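Local coordinates for protein alpha-L-rhamnosidase (Aspergillus terreus, PDB 6GSZ) that probably hydrolyses terminal non-reducing alpha-L-rhamnose residues in alpha-L-rhamnosides, as a glycoside hydrolase with an (alpha/alpha)6 catalytic domain, at residues Leu447-Gly452 with Ser758-Ala763; Phe332-Val337 with Asn734-Trp739; Ser440-Asn445 with Ser726-Val731. All blocks are in the same frame, centred on the assembly; numbering follows the deposited sequence.

The three contacts follow helix 727-732 and the loop after it. Contacts 1 and 3 share helix 437-453: contact 3 packs its earlier part against helix 727-732, and contact 1 sets its later part beside the loop that carries H761 to the bound glucose. Contact 2 holds the start of the same loop, 734-739, against the concanavalin-like domain. Centres of contacts 1 and 2 lie about 8 Å apart, those of 2 and 3 about 11 Å, those of 1 and 3 about 12 Å. H761 O and T738 OG1, 2.8 Å apart, link contacts 1 and 2, while N445 ND2 and G735 O, 3.0 Å apart, link contacts 3 and 2. H761 NE2 of contact 1 reaches glucose O1 at 2.9 Å.

Contact 1 of 3, residues Leu447-Gly452 with Ser758-Ala763; sequences LWSMRG and SFNHYA. With BGC (beta-D-glucopyranose), chain B.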
loop_
_atom_site.group_PDB
_atom_site.type_symbol
_atom_site.label_atom_id
_atom_site.label_comp_id
_atom_site.label_asym_id
_atom_site.label_seq_id
_atom_site.Cartn_x
_atom_site.Cartn_y
_atom_site.Cartn_z
ATOM N N LEU A 447 3.678 -11.236 -1.493
ATOM C CA LEU A 447 4.589 -10.105 -1.235
ATOM C C LEU A 447 4.769 -9.259 -2.516
ATOM O O LEU A 447 4.684 -8.003 -2.455
ATOM C CB LEU A 447 5.926 -10.678 -0.757
ATOM C CG LEU A 447 7.112 -9.728 -0.660
ATOM C CD1 LEU A 447 6.908 -8.654 0.373
ATOM C CD2 LEU A 447 8.400 -10.504 -0.425
ATOM N N TRP A 448 5.035 -9.929 -3.633
ATOM C CA TRP A 448 5.206 -9.205 -4.869
ATOM C C TRP A 448 3.909 -8.540 -5.356
ATOM O O TRP A 448 4.001 -7.452 -5.982
ATOM C CB TRP A 448 5.818 -10.110 -5.948
ATOM C CG TRP A 448 7.299 -10.243 -5.801
ATOM C CD1 TRP A 448 7.991 -11.301 -5.284
ATOM C CD2 TRP A 448 8.308 -9.312 -6.254
ATOM N NE1 TRP A 448 9.332 -11.066 -5.336
ATOM C CE2 TRP A 448 9.567 -9.896 -6.005
ATOM C CE3 TRP A 448 8.279 -8.086 -6.938
ATOM C CZ2 TRP A 448 10.774 -9.255 -6.291
ATOM C CZ3 TRP A 448 9.463 -7.472 -7.270
ATOM C CH2 TRP A 448 10.694 -8.040 -6.941
ATOM N N SER A 449 2.740 -9.168 -5.159
ATOM C CA SER A 449 1.492 -8.512 -5.505
ATOM C C SER A 449 1.238 -7.273 -4.627
ATOM O O SER A 449 0.656 -6.258 -5.081
ATOM C CB SER A 449 0.315 -9.445 -5.549
ATOM O OG SER A 449 0.354 -10.247 -6.710
ATOM N N MET A 450 1.624 -7.341 -3.351
ATOM C CA MET A 450 1.523 -6.190 -2.496
ATOM C C MET A 450 2.447 -5.062 -3.008
ATOM O O MET A 450 2.016 -3.888 -3.089
ATOM C CB MET A 450 1.799 -6.539 -1.025
ATOM C CG MET A 450 1.817 -5.285 -0.128
ATOM S SD MET A 450 1.699 -5.704 1.561
ATOM C CE MET A 450 1.563 -4.029 2.195
ATOM N N ARG A 451 3.700 -5.417 -3.260
ATOM C CA ARG A 451 4.635 -4.419 -3.789
ATOM C C ARG A 451 4.100 -3.761 -5.071
ATOM O O ARG A 451 4.227 -2.540 -5.249
ATOM C CB ARG A 451 5.981 -5.071 -4.092
ATOM C CG ARG A 451 6.757 -5.475 -2.858
ATOM C CD ARG A 451 7.925 -6.369 -3.210
ATOM N NE ARG A 451 8.747 -6.654 -2.061
ATOM C CZ ARG A 451 9.764 -7.530 -2.054
ATOM N NH1 ARG A 451 9.946 -8.358 -3.086
ATOM N NH2 ARG A 451 10.546 -7.596 -0.984
ATOM N N GLY A 452 3.454 -4.535 -5.941
ATOM C CA GLY A 452 3.050 -3.983 -7.179
ATOM C C GLY A 452 1.890 -2.992 -7.061
ATOM O O GLY A 452 1.700 -2.126 -7.934
ATOM N N SER A 758 -6.299 -9.936 -15.081
ATOM C CA SER A 758 -5.031 -9.432 -14.608
ATOM C C SER A 758 -4.252 -10.568 -13.927
ATOM O O SER A 758 -4.835 -11.445 -13.249
ATOM C CB SER A 758 -5.255 -8.264 -13.666
ATOM O OG SER A 758 -4.330 -8.236 -12.600
ATOM N N PHE A 759 -2.917 -10.505 -14.015
ATOM C CA PHE A 759 -2.034 -11.435 -13.338
ATOM C C PHE A 759 -1.367 -10.784 -12.109
ATOM O O PHE A 759 -0.329 -11.289 -11.642
ATOM C CB PHE A 759 -0.983 -12.024 -14.296
ATOM C CG PHE A 759 -1.616 -12.878 -15.352
ATOM C CD1 PHE A 759 -1.810 -14.219 -15.107
ATOM C CD2 PHE A 759 -2.056 -12.350 -16.562
ATOM C CE1 PHE A 759 -2.419 -15.022 -16.060
ATOM C CE2 PHE A 759 -2.658 -13.158 -17.507
ATOM C CZ PHE A 759 -2.841 -14.488 -17.255
ATOM N N ASN A 760 -1.941 -9.704 -11.568
ATOM C CA ASN A 760 -1.307 -9.049 -10.430
ATOM C C ASN A 760 -2.333 -8.249 -9.623
ATOM O O ASN A 760 -2.357 -7.023 -9.653
ATOM C CB ASN A 760 -0.158 -8.158 -10.883
ATOM C CG ASN A 760 0.852 -7.870 -9.803
ATOM O OD1 ASN A 760 0.621 -8.202 -8.627
ATOM N ND2 ASN A 760 1.974 -7.253 -10.142
ATOM N N HIS A 761 -3.163 -8.986 -8.879
ATOM C CA HIS A 761 -4.180 -8.456 -7.941
ATOM C C HIS A 761 -3.932 -9.101 -6.582
ATOM O O HIS A 761 -3.770 -10.316 -6.568
ATOM C CB HIS A 761 -5.588 -8.889 -8.392
ATOM C CG HIS A 761 -6.394 -7.964 -9.227
ATOM N ND1 HIS A 761 -6.053 -7.654 -10.533
ATOM C CD2 HIS A 761 -7.582 -7.359 -8.974
ATOM C CE1 HIS A 761 -6.982 -6.856 -11.027
ATOM N NE2 HIS A 761 -7.943 -6.634 -10.081
ATOM N N TYR A 762 -3.881 -8.321 -5.492
ATOM C CA TYR A 762 -3.673 -8.931 -4.156
ATOM C C TYR A 762 -4.882 -9.611 -3.540
ATOM O O TYR A 762 -4.685 -10.316 -2.530
ATOM C CB TYR A 762 -3.051 -7.920 -3.178
ATOM C CG TYR A 762 -3.691 -6.565 -3.015
ATOM C CD1 TYR A 762 -5.035 -6.401 -2.784
ATOM C CD2 TYR A 762 -2.924 -5.414 -3.120
ATOM C CE1 TYR A 762 -5.600 -5.154 -2.581
ATOM C CE2 TYR A 762 -3.475 -4.152 -2.943
ATOM C CZ TYR A 762 -4.838 -4.013 -2.748
ATOM O OH TYR A 762 -5.366 -2.760 -2.570
ATOM N N ALA A 763 -6.101 -9.496 -4.072
ATOM C CA ALA A 763 -7.264 -10.052 -3.361
ATOM C C ALA A 763 -7.080 -11.516 -3.003
ATOM O O ALA A 763 -7.360 -11.860 -1.865
ATOM C CB ALA A 763 -8.540 -9.854 -4.179
HETATM C C2 BGC B . -11.400 -4.770 -8.823
HETATM C C3 BGC B . -12.761 -5.119 -8.289
HETATM C C4 BGC B . -13.957 -4.535 -9.007
HETATM C C5 BGC B . -13.722 -4.824 -10.409
HETATM C C6 BGC B . -14.944 -4.288 -11.129
HETATM C C1 BGC B . -11.375 -4.964 -10.329
HETATM O O1 BGC B . -10.053 -4.759 -10.786
HETATM O O2 BGC B . -10.467 -5.767 -8.477
HETATM O O3 BGC B . -12.862 -4.557 -7.091
HETATM O O4 BGC B . -15.267 -4.984 -8.587
HETATM O O5 BGC B . -12.471 -4.302 -10.962
HETATM O O6 BGC B . -14.718 -4.406 -12.537
HETATM O O HOH W 1 4.663 -7.099 -8.682
#
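The ring of Y762 turns an edge to helix 437-453: its CD2 lies 4.2 Å from S449 O, close to the ring plane, and the ring also stacks with F477. The imidazole of H761 is likewise used at its edge, with S758 OG in plane at one point and the glucose at another. W448 takes the polar end of R451 over one face, where R451 NH1 lies 3.3 Å above the plane of the W448 indole, offset toward its rim.

N760 makes the direct polar link. With CG anti to the backbone N (chi1 -158°), its amide reaches back to the helix, and S449 OG donates to N760 OD1 across 2.8 Å, coming in 29° off the carbonyl plane. T738 N also hydrogen-bonds to S449 OG, so this buried hydroxyl is gripped on two accounts. The other end of the amide is used as well: N760 ND2 donates to a water that in turn donates to W448 O, a carbonyl already accepting from G452 N.

The same loop forms part of the sugar pocket. An ST turn, with N760 N donating to S758 OG at 3.0 Å, sets the hydroxyl 2.8 Å from H761 ND1. Thus steadied, H761 donates from NE2 to glucose O1 (2.9 Å, 164°), with a weaker bond to O2; D460, D473 and W527 also bind this sugar.

Around the contact, L447 and M450 rest on helix 471-484, where Y762 also meets I474. N760 touches N335 and V337 of strand 335-337, and F759 packs on V359 of strand 351-361.

Contact 2 of 3, residues Phe332-Val337 with Asn734-Trp739; sequences FGQNLV and NGTTTW. With NAG (2-acetamido-2-deoxy-beta-D-glucopyranose), chain H.
A junction between the concanavalin-like domain and the six-hairpin catalytic domain is made where the chain corner at G333 and Q334 meets T736 and T737. Q334 CG is anti to the backbone N and the chain then bends at chi2 (65°), folding so that NE2 serves two carbonyls: T736 O across the contact and N335 O in its own segment, each at 2.9 Å. Both acceptors lie near the amide plane, whereas NE2 sits well above the plane of each carbonyl. Using both N-H groups in this way should fix the rotation of the amide.

T736 answers with its hydroxyl. OG1 stands between the backbone N and the carbonyl carbon (chi1 56°) and accepts from N335 N over 2.9 Å in a fairly straight bond of 163°. Its methyl CG2 packs 3.7 Å from G333 O, while T737 CG2 comes within 3.4 Å of N335 O. The polar ends of N335 and T737 are bound by E358 and F759 O, respectively.

T736 is also the threonine of an N-G-T sequon: N734 ND2 carries an N-acetylglucosamine, bonded to its C1 at 1.4 Å. N734 is the C-prime residue of the Schellman motif that closes helix 727-732.

Strand 335-337 pairs with strand 396-398, and H315 of strand 309-315 and W448 of helix 437-453 both touch Q334 and L336.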
loop_
_atom_site.group_PDB
_atom_site.type_symbol
_atom_site.label_atom_id
_atom_site.label_comp_id
_atom_site.label_asym_id
_atom_site.label_seq_id
_atom_site.Cartn_x
_atom_site.Cartn_y
_atom_site.Cartn_z
ATOM N N PHE A 332 12.328 -11.095 -17.113
ATOM C CA PHE A 332 12.901 -10.694 -15.814
ATOM C C PHE A 332 12.672 -11.737 -14.702
ATOM O O PHE A 332 13.138 -11.522 -13.577
ATOM C CB PHE A 332 12.362 -9.318 -15.433
ATOM C CG PHE A 332 13.061 -8.292 -16.277
ATOM C CD1 PHE A 332 14.332 -7.859 -15.961
ATOM C CD2 PHE A 332 12.469 -7.849 -17.443
ATOM C CE1 PHE A 332 14.978 -6.954 -16.787
ATOM C CE2 PHE A 332 13.115 -6.956 -18.287
ATOM C CZ PHE A 332 14.364 -6.509 -17.942
ATOM N N GLY A 333 11.952 -12.828 -14.997
ATOM C CA GLY A 333 11.770 -13.930 -14.032
ATOM C C GLY A 333 10.744 -13.668 -12.940
ATOM O O GLY A 333 10.451 -14.557 -12.123
ATOM N N GLN A 334 10.176 -12.477 -12.931
ATOM C CA GLN A 334 9.274 -11.987 -11.893
ATOM C C GLN A 334 8.347 -10.992 -12.573
ATOM O O GLN A 334 8.836 -10.160 -13.329
ATOM C CB GLN A 334 10.056 -11.314 -10.769
ATOM C CG GLN A 334 9.167 -10.621 -9.741
ATOM C CD GLN A 334 8.279 -11.559 -8.947
ATOM O OE1 GLN A 334 8.761 -12.569 -8.390
ATOM N NE2 GLN A 334 6.978 -11.222 -8.884
ATOM N N ASN A 335 7.053 -11.084 -12.268
ATOM C CA ASN A 335 6.080 -10.091 -12.673
ATOM C C ASN A 335 6.193 -8.938 -11.671
ATOM O O ASN A 335 5.794 -9.084 -10.504
ATOM C CB ASN A 335 4.679 -10.700 -12.698
ATOM C CG ASN A 335 3.621 -9.799 -13.289
ATOM O OD1 ASN A 335 3.947 -8.888 -14.065
ATOM N ND2 ASN A 335 2.356 -10.072 -13.012
ATOM N N LEU A 336 6.792 -7.839 -12.112
ATOM C CA LEU A 336 7.147 -6.724 -11.281
ATOM C C LEU A 336 6.470 -5.456 -11.773
ATOM O O LEU A 336 5.855 -5.417 -12.838
ATOM C CB LEU A 336 8.666 -6.584 -11.171
ATOM C CG LEU A 336 9.457 -6.510 -12.473
ATOM C CD1 LEU A 336 9.476 -5.109 -12.960
ATOM C CD2 LEU A 336 10.884 -6.995 -12.265
ATOM N N VAL A 337 6.606 -4.416 -10.967
ATOM C CA VAL A 337 5.984 -3.119 -11.224
ATOM C C VAL A 337 7.045 -2.039 -11.121
ATOM O O VAL A 337 7.763 -1.960 -10.139
ATOM C CB VAL A 337 4.802 -2.844 -10.273
ATOM C CG1 VAL A 337 4.222 -1.468 -10.517
ATOM C CG2 VAL A 337 3.731 -3.895 -10.480
ATOM N N ASN A 734 3.709 -21.145 -13.002
ATOM C CA ASN A 734 4.863 -20.218 -13.036
ATOM C C ASN A 734 4.417 -18.807 -12.698
ATOM O O ASN A 734 5.095 -17.843 -13.040
ATOM C CB ASN A 734 5.612 -20.193 -14.369
ATOM C CG ASN A 734 6.190 -21.533 -14.690
ATOM O OD1 ASN A 734 6.580 -22.239 -13.761
ATOM N ND2 ASN A 734 6.212 -21.851 -15.977
ATOM N N GLY A 735 3.287 -18.673 -12.026
ATOM C CA GLY A 735 2.928 -17.401 -11.439
ATOM C C GLY A 735 3.938 -16.932 -10.410
ATOM O O GLY A 735 4.458 -17.753 -9.639
ATOM N N THR A 736 4.206 -15.620 -10.400
ATOM C CA THR A 736 5.120 -14.994 -9.461
ATOM C C THR A 736 4.431 -13.856 -8.678
ATOM O O THR A 736 5.086 -13.127 -7.928
ATOM C CB THR A 736 6.388 -14.504 -10.172
ATOM O OG1 THR A 736 6.058 -13.609 -11.233
ATOM C CG2 THR A 736 7.214 -15.649 -10.714
ATOM N N THR A 737 3.113 -13.789 -8.840
ATOM C CA THR A 737 2.204 -12.837 -8.229
ATOM C C THR A 737 0.887 -13.587 -8.075
ATOM O O THR A 737 0.708 -14.607 -8.717
ATOM C CB THR A 737 2.014 -11.587 -9.096
ATOM O OG1 THR A 737 1.777 -11.952 -10.449
ATOM C CG2 THR A 737 3.186 -10.643 -8.998
ATOM N N THR A 738 -0.025 -13.061 -7.261
ATOM C CA THR A 738 -1.380 -13.599 -7.230
ATOM C C THR A 738 -2.178 -12.958 -8.361
ATOM O O THR A 738 -1.984 -11.802 -8.722
ATOM C CB THR A 738 -2.016 -13.416 -5.843
ATOM O OG1 THR A 738 -1.964 -12.060 -5.377
ATOM C CG2 THR A 738 -1.359 -14.307 -4.811
ATOM N N TRP A 739 -3.132 -13.729 -8.903
ATOM C CA TRP A 739 -3.888 -13.306 -10.102
ATOM C C TRP A 739 -5.288 -12.846 -9.694
ATOM O O TRP A 739 -5.842 -13.263 -8.681
ATOM C CB TRP A 739 -3.992 -14.445 -11.120
ATOM C CG TRP A 739 -2.687 -15.064 -11.501
ATOM C CD1 TRP A 739 -1.424 -14.558 -11.395
ATOM C CD2 TRP A 739 -2.555 -16.325 -12.174
ATOM N NE1 TRP A 739 -0.512 -15.432 -11.938
ATOM C CE2 TRP A 739 -1.180 -16.535 -12.408
ATOM C CE3 TRP A 739 -3.474 -17.314 -12.534
ATOM C CZ2 TRP A 739 -0.698 -17.679 -13.056
ATOM C CZ3 TRP A 739 -3.007 -18.450 -13.161
ATOM C CH2 TRP A 739 -1.640 -18.624 -13.423
HETATM C C1 NAG H . 6.681 -23.083 -16.549
HETATM C C2 NAG H . 5.945 -23.266 -17.893
HETATM C C3 NAG H . 6.386 -24.562 -18.542
HETATM C C4 NAG H . 7.906 -24.597 -18.621
HETATM C C5 NAG H . 8.548 -24.297 -17.261
HETATM C C6 NAG H . 10.056 -24.203 -17.383
HETATM C C7 NAG H . 3.710 -22.210 -18.196
HETATM C C8 NAG H . 2.243 -22.327 -17.885
HETATM N N2 NAG H . 4.489 -23.219 -17.755
HETATM O O3 NAG H . 5.833 -24.640 -19.858
HETATM O O4 NAG H . 8.282 -25.886 -19.065
HETATM O O5 NAG H . 8.078 -23.048 -16.739
HETATM O O6 NAG H . 10.586 -23.861 -16.104
HETATM O O7 NAG H . 4.104 -21.206 -18.800
#

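Contact 3 of 3, residues Ser440-Asn445 with Ser726-Val731; sequences SKLHEN and SWLYQV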
loop_
_atom_site.group_PDB
_atom_site.type_symbol
_atom_site.label_atom_id
_atom_site.label_comp_id
_atom_site.label_asym_id
_atom_site.label_seq_id
_atom_site.Cartn_x
_atom_site.Cartn_y
_atom_site.Cartn_z
ATOM N N SER A 440 5.770 -21.717 0.346
ATOM C CA SER A 440 6.752 -20.619 0.507
ATOM C C SER A 440 6.717 -19.679 -0.714
ATOM O O SER A 440 6.762 -18.449 -0.541
ATOM C CB SER A 440 8.165 -21.111 0.719
ATOM O OG SER A 440 8.250 -21.881 1.899
ATOM N N LYS A 441 6.629 -20.250 -1.925
ATOM C CA LYS A 441 6.561 -19.414 -3.116
ATOM C C LYS A 441 5.255 -18.615 -3.147
ATOM O O LYS A 441 5.254 -17.455 -3.590
ATOM C CB LYS A 441 6.692 -20.268 -4.378
ATOM C CG LYS A 441 6.631 -19.484 -5.691
ATOM C CD LYS A 441 7.728 -18.449 -5.833
ATOM C CE LYS A 441 7.963 -18.007 -7.260
ATOM N NZ LYS A 441 9.054 -16.996 -7.340
ATOM N N LEU A 442 4.142 -19.227 -2.741
ATOM C CA LEU A 442 2.866 -18.491 -2.633
ATOM C C LEU A 442 3.050 -17.208 -1.810
ATOM O O LEU A 442 2.601 -16.137 -2.226
ATOM C CB LEU A 442 1.782 -19.370 -2.023
ATOM C CG LEU A 442 0.432 -18.690 -1.809
ATOM C CD1 LEU A 442 -0.151 -18.173 -3.135
ATOM C CD2 LEU A 442 -0.517 -19.649 -1.083
ATOM N N HIS A 443 3.710 -17.295 -0.658
ATOM C CA HIS A 443 3.922 -16.118 0.164
ATOM C C HIS A 443 4.775 -15.073 -0.589
ATOM O O HIS A 443 4.487 -13.894 -0.533
ATOM C CB HIS A 443 4.479 -16.464 1.554
ATOM C CG HIS A 443 4.449 -15.258 2.425
ATOM N ND1 HIS A 443 5.502 -14.349 2.498
ATOM C CD2 HIS A 443 3.479 -14.797 3.242
ATOM C CE1 HIS A 443 5.154 -13.376 3.333
ATOM N NE2 HIS A 443 3.915 -13.649 3.815
ATOM N N GLU A 444 5.847 -15.514 -1.258
ATOM C CA GLU A 444 6.664 -14.601 -2.052
ATOM C C GLU A 444 5.790 -13.896 -3.109
ATOM O O GLU A 444 5.931 -12.671 -3.352
ATOM C CB GLU A 444 7.857 -15.380 -2.604
ATOM C CG GLU A 444 8.817 -14.508 -3.368
ATOM C CD GLU A 444 10.184 -15.113 -3.690
ATOM O OE1 GLU A 444 10.455 -16.254 -3.298
ATOM O OE2 GLU A 444 10.971 -14.415 -4.338
ATOM N N ASN A 445 4.877 -14.649 -3.717
ATOM C CA ASN A 445 4.004 -14.099 -4.754
ATOM C C ASN A 445 3.037 -13.062 -4.174
ATOM O O ASN A 445 2.769 -12.036 -4.832
ATOM C CB ASN A 445 3.198 -15.180 -5.474
ATOM C CG ASN A 445 4.060 -16.090 -6.326
ATOM O OD1 ASN A 445 5.297 -15.936 -6.401
ATOM N ND2 ASN A 445 3.405 -17.073 -6.937
ATOM N N SER A 726 -7.418 -22.915 -7.253
ATOM C CA SER A 726 -6.689 -23.014 -6.001
ATOM C C SER A 726 -5.571 -21.969 -6.015
ATOM O O SER A 726 -5.285 -21.360 -7.054
ATOM C CB SER A 726 -6.086 -24.398 -5.798
ATOM O OG SER A 726 -5.094 -24.634 -6.782
ATOM N N TRP A 727 -4.930 -21.743 -4.884
ATOM C CA TRP A 727 -3.771 -20.840 -4.839
ATOM C C TRP A 727 -2.535 -21.419 -5.542
ATOM O O TRP A 727 -1.885 -20.742 -6.336
ATOM C CB TRP A 727 -3.431 -20.477 -3.408
ATOM C CG TRP A 727 -4.482 -19.667 -2.731
ATOM C CD1 TRP A 727 -4.598 -18.314 -2.751
ATOM C CD2 TRP A 727 -5.534 -20.140 -1.874
ATOM N NE1 TRP A 727 -5.689 -17.913 -2.032
ATOM C CE2 TRP A 727 -6.266 -19.013 -1.454
ATOM C CE3 TRP A 727 -5.944 -21.404 -1.451
ATOM C CZ2 TRP A 727 -7.385 -19.111 -0.629
ATOM C CZ3 TRP A 727 -7.054 -21.504 -0.642
ATOM C CH2 TRP A 727 -7.756 -20.371 -0.232
ATOM N N LEU A 728 -2.205 -22.683 -5.265
ATOM C CA LEU A 728 -0.949 -23.235 -5.772
ATOM C C LEU A 728 -1.046 -23.573 -7.252
ATOM O O LEU A 728 -0.001 -23.730 -7.881
ATOM C CB LEU A 728 -0.531 -24.470 -4.959
ATOM C CG LEU A 728 -0.225 -24.203 -3.504
ATOM C CD1 LEU A 728 0.369 -25.445 -2.841
ATOM C CD2 LEU A 728 0.661 -22.995 -3.301
ATOM N N TYR A 729 -2.257 -23.648 -7.808
ATOM C CA TYR A 729 -2.355 -23.745 -9.271
ATOM C C TYR A 729 -1.592 -22.581 -9.898
ATOM O O TYR A 729 -0.875 -22.747 -10.867
ATOM C CB TYR A 729 -3.810 -23.734 -9.716
ATOM C CG TYR A 729 -4.011 -23.490 -11.184
ATOM C CD1 TYR A 729 -3.736 -24.485 -12.090
ATOM C CD2 TYR A 729 -4.475 -22.278 -11.660
ATOM C CE1 TYR A 729 -3.915 -24.277 -13.447
ATOM C CE2 TYR A 729 -4.666 -22.040 -13.007
ATOM C CZ TYR A 729 -4.381 -23.053 -13.911
ATOM O OH TYR A 729 -4.562 -22.836 -15.248
ATOM N N GLN A 730 -1.804 -21.381 -9.348
ATOM C CA GLN A 730 -1.170 -20.204 -9.953
ATOM C C GLN A 730 0.359 -20.312 -9.827
ATOM O O GLN A 730 1.077 -19.949 -10.751
ATOM C CB GLN A 730 -1.709 -18.906 -9.325
ATOM C CG GLN A 730 -3.221 -18.832 -9.321
ATOM C CD GLN A 730 -3.808 -17.506 -8.902
ATOM O OE1 GLN A 730 -3.155 -16.714 -8.219
ATOM N NE2 GLN A 730 -5.057 -17.252 -9.296
ATOM N N VAL A 731 0.848 -20.937 -8.747
ATOM C CA VAL A 731 2.275 -21.129 -8.505
ATOM C C VAL A 731 2.867 -22.145 -9.518
ATOM O O VAL A 731 3.934 -21.926 -10.130
ATOM C CB VAL A 731 2.519 -21.577 -7.044
ATOM C CG1 VAL A 731 3.976 -21.928 -6.830
ATOM C CG2 VAL A 731 2.117 -20.457 -6.068
#
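V731 and L442 lead the packing of two catalytic-domain helices, 437-453 and 727-732, whose local axes are 9.7 Å apart at closest and nearly perpendicular, at 84°. The fold is the six-hairpin (alpha/alpha)6 type. The two methyls of V731 divide the work: CG1 lies 3.8 Å from K441 CG, while CG2 lies 3.7 Å from N445 ND2 and also meets L442 CA. V731 therefore sits against K441, L442 and N445, the last one helical turn on from K441.

L442, with CG anti to the backbone N (chi1 178°), pushes its branches toward the start of the shorter helix. Its CD2 is 3.8 Å from W727 CB, and its CB is 4.0 Å from L728 CD2; the L442 and L728 side chains meet at about a right angle. L728 also packs on L438 and I439 of the same longer helix. This part of the contact is apolar.

Further out, these groups have partners that set their positions. N445 ND2 donates to G735 O, just beyond the shorter helix. The indole of W727 leads away from the contact, NE1 bonding to V764 O and the ring meeting W742 edge-to-face.

The beginning of helix 727-732 is fixed by an N-cap: Y729 N donates to S726 OG across 3.2 Å, with an angle of 146° at the hydrogen.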